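PDB 1QLW: esterase from Alcaligenes sp., which probably hydrolyses carboxylic esters, as a bacterial esterase of the alpha/beta hydrolase fold. Local coordinates for residues P12-G17 and I56-K61; G19-G24 and V52-P57; Y63-I68 and K95-Y100. All blocks are in the same frame, centred on the assembly; numbering follows the deposited sequence.

Contact 1: P12-G17 and I56-K61. With SO4 (sulfate ion), chain C.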
loop_
_atom_site.group_PDB
_atom_site.type_symbol
_atom_site.label_atom_id
_atom_site.label_comp_id
_atom_site.label_asym_id
_atom_site.label_seq_id
_atom_site.Cartn_x
_atom_site.Cartn_y
_atom_site.Cartn_z
ATOM N N PRO A 12 -11.994 -3.250 21.785
ATOM C CA PRO A 12 -10.940 -3.877 21.002
ATOM C C PRO A 12 -11.449 -4.863 19.977
ATOM O O PRO A 12 -12.628 -5.207 19.931
ATOM C CB PRO A 12 -10.068 -4.560 22.054
ATOM C CG PRO A 12 -11.005 -4.849 23.173
ATOM C CD PRO A 12 -11.973 -3.700 23.198
ATOM N N LEU A 13 -10.568 -5.255 19.070
ATOM C CA LEU A 13 -10.864 -6.281 18.074
ATOM C C LEU A 13 -9.843 -7.402 18.232
ATOM O O LEU A 13 -8.651 -7.156 18.345
ATOM C CB LEU A 13 -10.807 -5.724 16.661
ATOM C CG LEU A 13 -10.960 -6.741 15.524
ATOM C CD1 LEU A 13 -12.275 -7.501 15.578
ATOM C CD2 LEU A 13 -10.815 -6.042 14.181
ATOM N N THR A 14 -10.326 -8.633 18.236
ATOM C CA THR A 14 -9.470 -9.796 18.325
ATOM C C THR A 14 -9.429 -10.483 16.975
ATOM O O THR A 14 -10.466 -10.759 16.365
ATOM C CB THR A 14 -9.900 -10.769 19.429
ATOM O OG1 THR A 14 -9.809 -10.095 20.684
ATOM C CG2 THR A 14 -8.998 -11.991 19.484
ATOM N N LEU A 15 -8.213 -10.743 16.521
ATOM C CA LEU A 15 -8.055 -11.459 15.280
ATOM C C LEU A 15 -7.389 -12.805 15.489
ATOM O O LEU A 15 -6.431 -12.973 16.249
ATOM C CB LEU A 15 -7.216 -10.645 14.303
ATOM C CG LEU A 15 -7.776 -9.293 13.862
ATOM C CD1 LEU A 15 -6.837 -8.639 12.864
ATOM C CD2 LEU A 15 -9.153 -9.431 13.238
ATOM N N SER A 16 -7.936 -13.777 14.773
ATOM C CA SER A 16 -7.359 -15.114 14.765
ATOM C C SER A 16 -6.060 -15.039 13.967
ATOM O O SER A 16 -5.111 -15.739 14.319
ATOM C CB SER A 16 -8.334 -16.066 14.093
ATOM O OG SER A 16 -7.736 -17.322 13.881
ATOM N N GLY A 17 -5.989 -14.216 12.928
ATOM C CA GLY A 17 -4.757 -14.092 12.163
ATOM C C GLY A 17 -4.815 -12.865 11.264
ATOM O O GLY A 17 -5.856 -12.249 11.082
ATOM N N ILE A 56 -8.378 -11.925 9.762
ATOM C CA ILE A 56 -9.297 -13.035 10.011
ATOM C C ILE A 56 -9.802 -12.925 11.445
ATOM O O ILE A 56 -9.007 -13.036 12.385
ATOM C CB ILE A 56 -8.552 -14.381 9.851
ATOM C CG1 ILE A 56 -7.909 -14.503 8.475
ATOM C CG2 ILE A 56 -9.495 -15.543 10.146
ATOM C CD1 ILE A 56 -7.294 -15.765 8.018
ATOM N N PRO A 57 -11.088 -12.676 11.628
ATOM C CA PRO A 57 -11.658 -12.597 12.968
ATOM C C PRO A 57 -11.724 -13.991 13.566
ATOM O O PRO A 57 -11.588 -15.001 12.860
ATOM C CB PRO A 57 -13.037 -11.973 12.745
ATOM C CG PRO A 57 -13.425 -12.463 11.393
ATOM C CD PRO A 57 -12.136 -12.517 10.596
ATOM N N GLN A 58 -12.015 -14.063 14.865
ATOM C CA GLN A 58 -12.237 -15.364 15.478
ATOM C C GLN A 58 -13.507 -15.984 14.920
ATOM O O GLN A 58 -14.487 -15.294 14.659
ATOM C CB GLN A 58 -12.379 -15.189 16.997
ATOM C CG GLN A 58 -11.120 -14.584 17.604
ATOM C CD GLN A 58 -11.133 -14.719 19.112
ATOM O OE1 GLN A 58 -11.975 -14.126 19.771
ATOM N NE2 GLN A 58 -10.193 -15.496 19.615
ATOM N N ARG A 59 -13.515 -17.301 14.721
ATOM C CA ARG A 59 -14.694 -18.026 14.261
ATOM C C ARG A 59 -15.280 -17.362 13.029
ATOM O O ARG A 59 -16.482 -17.105 12.932
ATOM C CB ARG A 59 -15.751 -18.086 15.382
ATOM C CG ARG A 59 -15.118 -18.684 16.650
ATOM C CD ARG A 59 -16.204 -19.059 17.596
ATOM N NE ARG A 59 -16.980 -17.974 17.956
ATOM C CZ ARG A 59 -16.465 -17.328 18.845
ATOM N NH1 ARG A 59 -15.416 -16.633 19.187
ATOM N NH2 ARG A 59 -17.844 -17.484 19.251
ATOM N N ALA A 60 -14.423 -17.092 12.045
ATOM C CA ALA A 60 -14.859 -16.329 10.899
ATOM C C ALA A 60 -15.974 -17.005 10.132
ATOM O O ALA A 60 -16.047 -18.229 10.055
ATOM C CB ALA A 60 -13.706 -16.047 9.939
ATOM N N LYS A 61 -16.833 -16.199 9.544
ATOM C CA LYS A 61 -17.891 -16.713 8.682
ATOM C C LYS A 61 -17.244 -17.457 7.512
ATOM O O LYS A 61 -16.088 -17.229 7.143
ATOM C CB LYS A 61 -18.780 -15.585 8.207
ATOM C CG LYS A 61 -19.636 -15.052 9.362
ATOM C CD LYS A 61 -20.412 -13.832 8.937
ATOM C CE LYS A 61 -21.332 -13.240 9.977
ATOM N NZ LYS A 61 -22.546 -14.065 10.209
HETATM S S SO4 C . -10.517 -19.524 15.045
HETATM O O1 SO4 C . -10.708 -18.257 15.851
HETATM O O2 SO4 C . -11.959 -19.887 14.722
HETATM O O3 SO4 C . -9.861 -20.608 15.788
HETATM O O4 SO4 C . -9.862 -19.140 13.758
HETATM O O HOH W 1 -12.986 -11.617 16.184
#
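Gln58 lays its amide against Thr14 of strand 13-23, and its side chain can be followed outward atom by atom. CB, the first carbon, lies near O1 of a sulfate ion, probably from the crystallisation liquor. CG is set beside the backbone N (chi1 -61°), which carries the rest of the chain toward the other strand, and it meets the methyl CG2 of Thr14. That methyl stands over the flat face of the amide, with Gln58 CD 3.5 Å from Thr14 CG2 and Gln58 OE1 and NE2 each 3.7 Å from it. Threonine suits this place because its two branches do different work: the methyl packs against the amide, and OG1 bonds to Thr14 OG1 of the second subunit, with whose strand residues Leu13 to Leu15 continue the sheet. Farther along the strand, Ser16 and Gly17 both face Ile56 in a classic beta bulge. Ile56 O accepts Ser16 N at 2.7 Å, a bent bond of 132°, and also Gly17 N at 3.3 Å, a straighter one lying on a lone pair; Ile56 N returns a bond to Gly17 O. Beyond the bulge a water links the strands, donating to Thr14 O and accepting from Gln58 N. With OG swung opposite its backbone N (chi1 171°), Ser16 OG donates to sulfate O4 at 2.8 Å, and Arg59 N holds the same ion through O1 and O2.

Contact 2: G19-G24 and V52-P57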
loop_
_atom_site.group_PDB
_atom_site.type_symbol
_atom_site.label_atom_id
_atom_site.label_comp_id
_atom_site.label_asym_id
_atom_site.label_seq_id
_atom_site.Cartn_x
_atom_site.Cartn_y
_atom_site.Cartn_z
ATOM N N GLY A 19 -2.173 -11.055 7.824
ATOM C CA GLY A 19 -0.979 -11.213 7.012
ATOM C C GLY A 19 -1.160 -10.540 5.661
ATOM O O GLY A 19 -2.168 -9.880 5.377
ATOM N N SER A 20 -0.186 -10.804 4.810
ATOM C CA SER A 20 -0.108 -10.211 3.492
ATOM C C SER A 20 0.574 -11.173 2.538
ATOM O O SER A 20 1.468 -11.929 2.963
ATOM C CB SER A 20 0.788 -8.949 3.527
ATOM O OG SER A 20 0.302 -8.035 4.465
ATOM N N PHE A 21 0.181 -11.118 1.273
ATOM C CA PHE A 21 0.805 -11.949 0.251
ATOM C C PHE A 21 0.479 -11.312 -1.107
ATOM O O PHE A 21 -0.297 -10.351 -1.165
ATOM C CB PHE A 21 0.350 -13.401 0.307
ATOM C CG PHE A 21 -1.125 -13.634 0.173
ATOM C CD1 PHE A 21 -1.965 -13.614 1.279
ATOM C CD2 PHE A 21 -1.714 -13.845 -1.059
ATOM C CE1 PHE A 21 -3.322 -13.856 1.162
ATOM C CE2 PHE A 21 -3.074 -14.066 -1.202
ATOM C CZ PHE A 21 -3.872 -14.073 -0.083
ATOM N N PHE A 22 1.059 -11.884 -2.150
ATOM C CA PHE A 22 0.767 -11.431 -3.495
ATOM C C PHE A 22 0.191 -12.565 -4.315
ATOM O O PHE A 22 0.473 -13.746 -4.087
ATOM C CB PHE A 22 2.044 -10.940 -4.217
ATOM C CG PHE A 22 2.453 -9.587 -3.702
ATOM C CD1 PHE A 22 3.151 -9.439 -2.509
ATOM C CD2 PHE A 22 2.122 -8.437 -4.410
ATOM C CE1 PHE A 22 3.462 -8.177 -2.042
ATOM C CE2 PHE A 22 2.462 -7.184 -3.960
ATOM C CZ PHE A 22 3.136 -7.051 -2.760
ATOM N N VAL A 23 -0.622 -12.195 -5.301
ATOM C CA VAL A 23 -1.192 -13.134 -6.247
ATOM C C VAL A 23 -0.697 -12.770 -7.648
ATOM O O VAL A 23 -0.736 -11.620 -8.077
ATOM C CB VAL A 23 -2.731 -13.043 -6.241
ATOM C CG1 VAL A 23 -3.326 -13.928 -7.312
ATOM C CG2 VAL A 23 -3.226 -13.381 -4.842
ATOM N N GLY A 24 -0.236 -13.793 -8.372
ATOM C CA GLY A 24 0.066 -13.620 -9.777
ATOM C C GLY A 24 1.374 -12.901 -10.049
ATOM O O GLY A 24 2.338 -12.934 -9.279
ATOM N N VAL A 52 -2.257 -8.319 -1.472
ATOM C CA VAL A 52 -3.411 -8.713 -0.687
ATOM C C VAL A 52 -3.068 -8.639 0.801
ATOM O O VAL A 52 -2.124 -9.301 1.243
ATOM C CB VAL A 52 -3.875 -10.145 -1.018
ATOM C CG1 VAL A 52 -5.170 -10.463 -0.277
ATOM C CG2 VAL A 52 -4.035 -10.352 -2.523
ATOM N N ARG A 53 -3.846 -7.892 1.571
ATOM C CA ARG A 53 -3.722 -7.837 3.029
ATOM C C ARG A 53 -4.952 -8.517 3.602
ATOM O O ARG A 53 -6.079 -8.153 3.239
ATOM C CB ARG A 53 -3.655 -6.394 3.519
ATOM C CG ARG A 53 -3.617 -6.260 5.033
ATOM C CD ARG A 53 -2.346 -6.770 5.603
ATOM N NE ARG A 53 -2.176 -6.313 6.980
ATOM C CZ ARG A 53 -1.198 -6.716 7.775
ATOM N NH1 ARG A 53 -0.353 -7.599 7.260
ATOM N NH2 ARG A 53 -1.064 -6.261 9.014
ATOM N N TYR A 54 -4.788 -9.506 4.471
ATOM C CA TYR A 54 -5.910 -10.242 5.044
ATOM C C TYR A 54 -5.932 -10.078 6.565
ATOM O O TYR A 54 -4.908 -9.979 7.252
ATOM C CB TYR A 54 -5.867 -11.727 4.650
ATOM C CG TYR A 54 -4.766 -12.568 5.244
ATOM C CD1 TYR A 54 -4.941 -13.211 6.467
ATOM C CD2 TYR A 54 -3.548 -12.749 4.591
ATOM C CE1 TYR A 54 -3.940 -13.989 7.019
ATOM C CE2 TYR A 54 -2.553 -13.536 5.151
ATOM C CZ TYR A 54 -2.736 -14.146 6.368
ATOM O OH TYR A 54 -1.717 -14.895 6.909
ATOM N N GLN A 55 -7.162 -10.073 7.085
ATOM C CA GLN A 55 -7.416 -10.077 8.522
ATOM C C GLN A 55 -8.548 -11.074 8.754
ATOM O O GLN A 55 -9.551 -11.050 8.040
ATOM C CB GLN A 55 -7.713 -8.682 9.040
ATOM C CG GLN A 55 -6.458 -7.818 9.022
ATOM C CD GLN A 55 -6.486 -6.506 9.727
ATOM O OE1 GLN A 55 -5.826 -6.275 10.748
ATOM N NE2 GLN A 55 -7.261 -5.608 9.155
ATOM N N ILE A 56 -8.378 -11.925 9.762
ATOM C CA ILE A 56 -9.297 -13.035 10.011
ATOM C C ILE A 56 -9.802 -12.925 11.445
ATOM O O ILE A 56 -9.007 -13.036 12.385
ATOM C CB ILE A 56 -8.552 -14.381 9.851
ATOM C CG1 ILE A 56 -7.909 -14.503 8.475
ATOM C CG2 ILE A 56 -9.495 -15.543 10.146
ATOM C CD1 ILE A 56 -7.294 -15.765 8.018
ATOM N N PRO A 57 -11.088 -12.676 11.628
ATOM C CA PRO A 57 -11.658 -12.597 12.968
ATOM C C PRO A 57 -11.724 -13.991 13.566
ATOM O O PRO A 57 -11.588 -15.001 12.860
ATOM C CB PRO A 57 -13.037 -11.973 12.745
ATOM C CG PRO A 57 -13.425 -12.463 11.393
ATOM C CD PRO A 57 -12.136 -12.517 10.596
#
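Tyr54 lays its ring over Gly19, so that the peptide of the glycine runs beneath one aromatic face. Gly19 N sits over the ring centre, and Gly19 CA lies 3.7 Å from the Tyr54 centroid in a CH-pi contact. Glycine suits the place because a side chain here would run into the tyrosine hydroxyl. On the same side of the sheet, the Phe21 and Tyr54 rings meet at their rims, neither lying over the other's face, with their planes at 47° and Phe21 CE1 3.6 Å from Tyr54 CD2. Both rings start from the crowded position between backbone N and carbonyl carbon (chi1 58° for Phe21 and 69° for Tyr54), which folds them over the neighbouring strand. Phe21 also lies alongside Val52, whose CB stands over the phenyl face, 4.1 Å from its centroid. Beneath these side chains the two strands form a regular antiparallel ladder in the N-terminal part of the mixed sheet: Gly19 with Tyr54 and Phe21 with Val52 are hydrogen-bonded pairs, and Ser20 with Arg53 is the non-hydrogen-bonded pair between them. On the other face Arg53, bent at chi2, brings NH1 to Ser20 OG at 2.9 Å, the hydroxyl tilted from the guanidinium plane. Long and charged, the arginine can also reach across the dimer interface: its NH2 makes a salt bridge to Asp89 of the second subunit, while Ser20 OG bonds Glu79 of that subunit.

Contact 3: Y63-I68 and K95-Y100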
loop_
_atom_site.group_PDB
_atom_site.type_symbol
_atom_site.label_atom_id
_atom_site.label_comp_id
_atom_site.label_asym_id
_atom_site.label_seq_id
_atom_site.Cartn_x
_atom_site.Cartn_y
_atom_site.Cartn_z
ATOM N N TYR A 63 -17.424 -17.474 4.243
ATOM C CA TYR A 63 -16.917 -16.817 3.058
ATOM C C TYR A 63 -16.292 -15.474 3.373
ATOM O O TYR A 63 -16.966 -14.577 3.878
ATOM C CB TYR A 63 -18.058 -16.618 2.043
ATOM C CG TYR A 63 -18.717 -17.923 1.640
ATOM C CD1 TYR A 63 -18.011 -18.904 0.951
ATOM C CD2 TYR A 63 -19.991 -18.222 2.076
ATOM C CE1 TYR A 63 -18.605 -20.114 0.606
ATOM C CE2 TYR A 63 -20.613 -19.416 1.740
ATOM C CZ TYR A 63 -19.901 -20.336 1.001
ATOM O OH TYR A 63 -20.513 -21.530 0.692
ATOM N N PRO A 64 -15.000 -15.315 3.125
ATOM C CA PRO A 64 -14.373 -14.008 3.271
ATOM C C PRO A 64 -14.912 -13.009 2.260
ATOM O O PRO A 64 -15.375 -13.400 1.190
ATOM C CB PRO A 64 -12.899 -14.273 2.945
ATOM C CG PRO A 64 -12.710 -15.720 3.277
ATOM C CD PRO A 64 -14.004 -16.335 2.757
ATOM N N ILE A 65 -14.770 -11.729 2.552
ATOM C CA ILE A 65 -15.077 -10.657 1.628
ATOM C C ILE A 65 -13.759 -10.098 1.094
ATOM O O ILE A 65 -12.868 -9.753 1.866
ATOM C CB ILE A 65 -15.927 -9.558 2.281
ATOM C CG1 ILE A 65 -17.246 -10.129 2.824
ATOM C CG2 ILE A 65 -16.176 -8.421 1.296
ATOM C CD1 ILE A 65 -18.048 -9.191 3.698
ATOM N N THR A 66 -13.661 -10.038 -0.230
ATOM C CA THR A 66 -12.523 -9.420 -0.907
ATOM C C THR A 66 -12.955 -8.028 -1.355
ATOM O O THR A 66 -13.928 -7.899 -2.113
ATOM C CB THR A 66 -12.076 -10.290 -2.087
ATOM O OG1 THR A 66 -11.622 -11.564 -1.613
ATOM C CG2 THR A 66 -10.946 -9.637 -2.856
ATOM N N LEU A 67 -12.258 -7.002 -0.899
ATOM C CA LEU A 67 -12.569 -5.600 -1.164
ATOM C C LEU A 67 -11.642 -5.042 -2.229
ATOM O O LEU A 67 -10.421 -5.122 -2.078
ATOM C CB LEU A 67 -12.473 -4.757 0.112
ATOM C CG LEU A 67 -13.412 -5.134 1.255
ATOM C CD1 LEU A 67 -13.063 -4.326 2.511
ATOM C CD2 LEU A 67 -14.856 -4.877 0.872
ATOM N N ILE A 68 -12.231 -4.497 -3.291
ATOM C CA ILE A 68 -11.535 -4.144 -4.518
ATOM C C ILE A 68 -11.787 -2.682 -4.866
ATOM O O ILE A 68 -12.892 -2.324 -5.316
ATOM C CB ILE A 68 -12.016 -5.064 -5.662
ATOM C CG1 ILE A 68 -11.976 -6.559 -5.293
ATOM C CG2 ILE A 68 -11.236 -4.789 -6.940
ATOM C CD1 ILE A 68 -12.964 -7.382 -6.090
ATOM N N LYS A 95 -17.952 -7.615 12.342
ATOM C CA LYS A 95 -19.155 -8.357 12.029
ATOM C C LYS A 95 -18.872 -9.826 11.764
ATOM O O LYS A 95 -19.821 -10.584 11.495
ATOM C CB LYS A 95 -19.888 -7.671 10.876
ATOM C CG LYS A 95 -20.468 -6.323 11.276
ATOM C CD LYS A 95 -21.673 -6.479 12.178
ATOM C CE LYS A 95 -22.497 -5.222 12.308
ATOM N NZ LYS A 95 -23.842 -5.510 12.872
ATOM N N GLY A 96 -17.617 -10.253 11.851
ATOM C CA GLY A 96 -17.273 -11.651 11.757
ATOM C C GLY A 96 -16.824 -12.157 10.411
ATOM O O GLY A 96 -16.708 -13.368 10.230
ATOM N N TYR A 97 -16.604 -11.251 9.447
ATOM C CA TYR A 97 -16.104 -11.649 8.146
ATOM C C TYR A 97 -14.596 -11.445 8.060
ATOM O O TYR A 97 -14.076 -10.389 8.393
ATOM C CB TYR A 97 -16.726 -10.772 7.042
ATOM C CG TYR A 97 -18.184 -11.083 6.808
ATOM C CD1 TYR A 97 -18.540 -12.054 5.882
ATOM C CD2 TYR A 97 -19.198 -10.423 7.484
ATOM C CE1 TYR A 97 -19.848 -12.383 5.615
ATOM C CE2 TYR A 97 -20.533 -10.750 7.216
ATOM C CZ TYR A 97 -20.836 -11.741 6.311
ATOM O OH TYR A 97 -22.139 -12.097 6.015
ATOM N N SER A 98 -13.917 -12.457 7.533
ATOM C CA SER A 98 -12.555 -12.265 7.081
ATOM C C SER A 98 -12.513 -11.303 5.906
ATOM O O SER A 98 -13.428 -11.329 5.078
ATOM C CB SER A 98 -11.950 -13.591 6.660
ATOM O OG SER A 98 -11.858 -14.432 7.799
ATOM N N THR A 99 -11.487 -10.471 5.870
ATOM C CA THR A 99 -11.359 -9.493 4.807
ATOM C C THR A 99 -10.030 -9.655 4.074
ATOM O O THR A 99 -8.986 -9.919 4.681
ATOM C CB THR A 99 -11.429 -8.038 5.278
ATOM O OG1 THR A 99 -10.336 -7.786 6.150
ATOM C CG2 THR A 99 -12.764 -7.766 5.948
ATOM N N TYR A 100 -10.111 -9.524 2.761
ATOM C CA TYR A 100 -8.943 -9.567 1.870
ATOM C C TYR A 100 -8.970 -8.253 1.097
ATOM O O TYR A 100 -9.850 -8.083 0.254
ATOM C CB TYR A 100 -8.963 -10.789 0.965
ATOM C CG TYR A 100 -8.696 -12.072 1.712
ATOM C CD1 TYR A 100 -9.632 -12.644 2.552
ATOM C CD2 TYR A 100 -7.470 -12.717 1.612
ATOM C CE1 TYR A 100 -9.348 -13.770 3.298
ATOM C CE2 TYR A 100 -7.185 -13.862 2.325
ATOM C CZ TYR A 100 -8.121 -14.388 3.175
ATOM O OH TYR A 100 -7.856 -15.517 3.903
HETATM O O HOH W 2 -15.580 -14.584 6.482
#
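Tyr63 opens the contact with its carbonyl rather than its ring: Tyr63 O lies at the edge of the Tyr97 ring, in its plane, 3.6 Å from Tyr97 CD1. The same oxygen receives a weak bond from a water, which in turn accepts from Ser98 N, joining the two chains just before the ladder starts. Pro64 follows. Its ring runs alongside the Tyr100 side chain, with Pro64 CB 3.6 Å from Tyr100 CE1, and its CB also touches that of Ser98. A proline suits this position because its nitrogen carries no hydrogen and so needs no acceptor where the ladder has not yet begun, and its compact ring offers a smooth apolar flank to the aromatic. At Ile65 the parallel pairing begins: its N bonds Ser98 O at 2.9 Å, and its O accepts from Tyr100 N. The Ile65 side chain has CG1 beside the backbone N (chi1 -58°) and extends from there, carrying CD1 over the face of Tyr97, 3.9 Å from the ring centroid and 25° off its normal. Thr66 turns to the other face, where OG1 lies 3.8 Å from Tyr100 CB and takes its hydrogen-bonding partner, Thr200, from the adjoining strand. Leu67 N then closes the ladder on Tyr100 O at 2.9 Å. The two strands belong to a beta-alpha-beta unit whose helix, 88-94, ends in a Schellman motif at Gly96; the positive phi there fits glycine and turns the chain toward strand 99-103. The three bonds pair the main-chain groups that face across, while Thr66 bonds on its other side to strand 200-205. In so buried a setting, unpaired N-H and C=O groups would probably be costly, so the ladder, flanked by Pro64, Ile65, Tyr97 and Tyr100, fixes the register of the strands.

The three contacts lie on one side of the chain's centre and meet within a single mixed sheet. Contacts 1 and 2 both join strand 13-23 to strand 43-57, with centres about 14 Å apart, and they share Ile56 and Pro57. Contact 3 comes later in the chain, pairing strand 65-68 with strand 99-103; its centre is about 11 Å from each of the others. The strand order across the sheet is 13-23, 43-57, 99-103, 65-68, passing from antiparallel to parallel pairing. Contacts 1 and 2 touch the second subunit and contact 3 does not; the antiparallel pairing of strands 43-57 and 99-103, with Gln55 bonded to Thr99, joins the dimer-facing strands to the parallel part of the hydrolase fold.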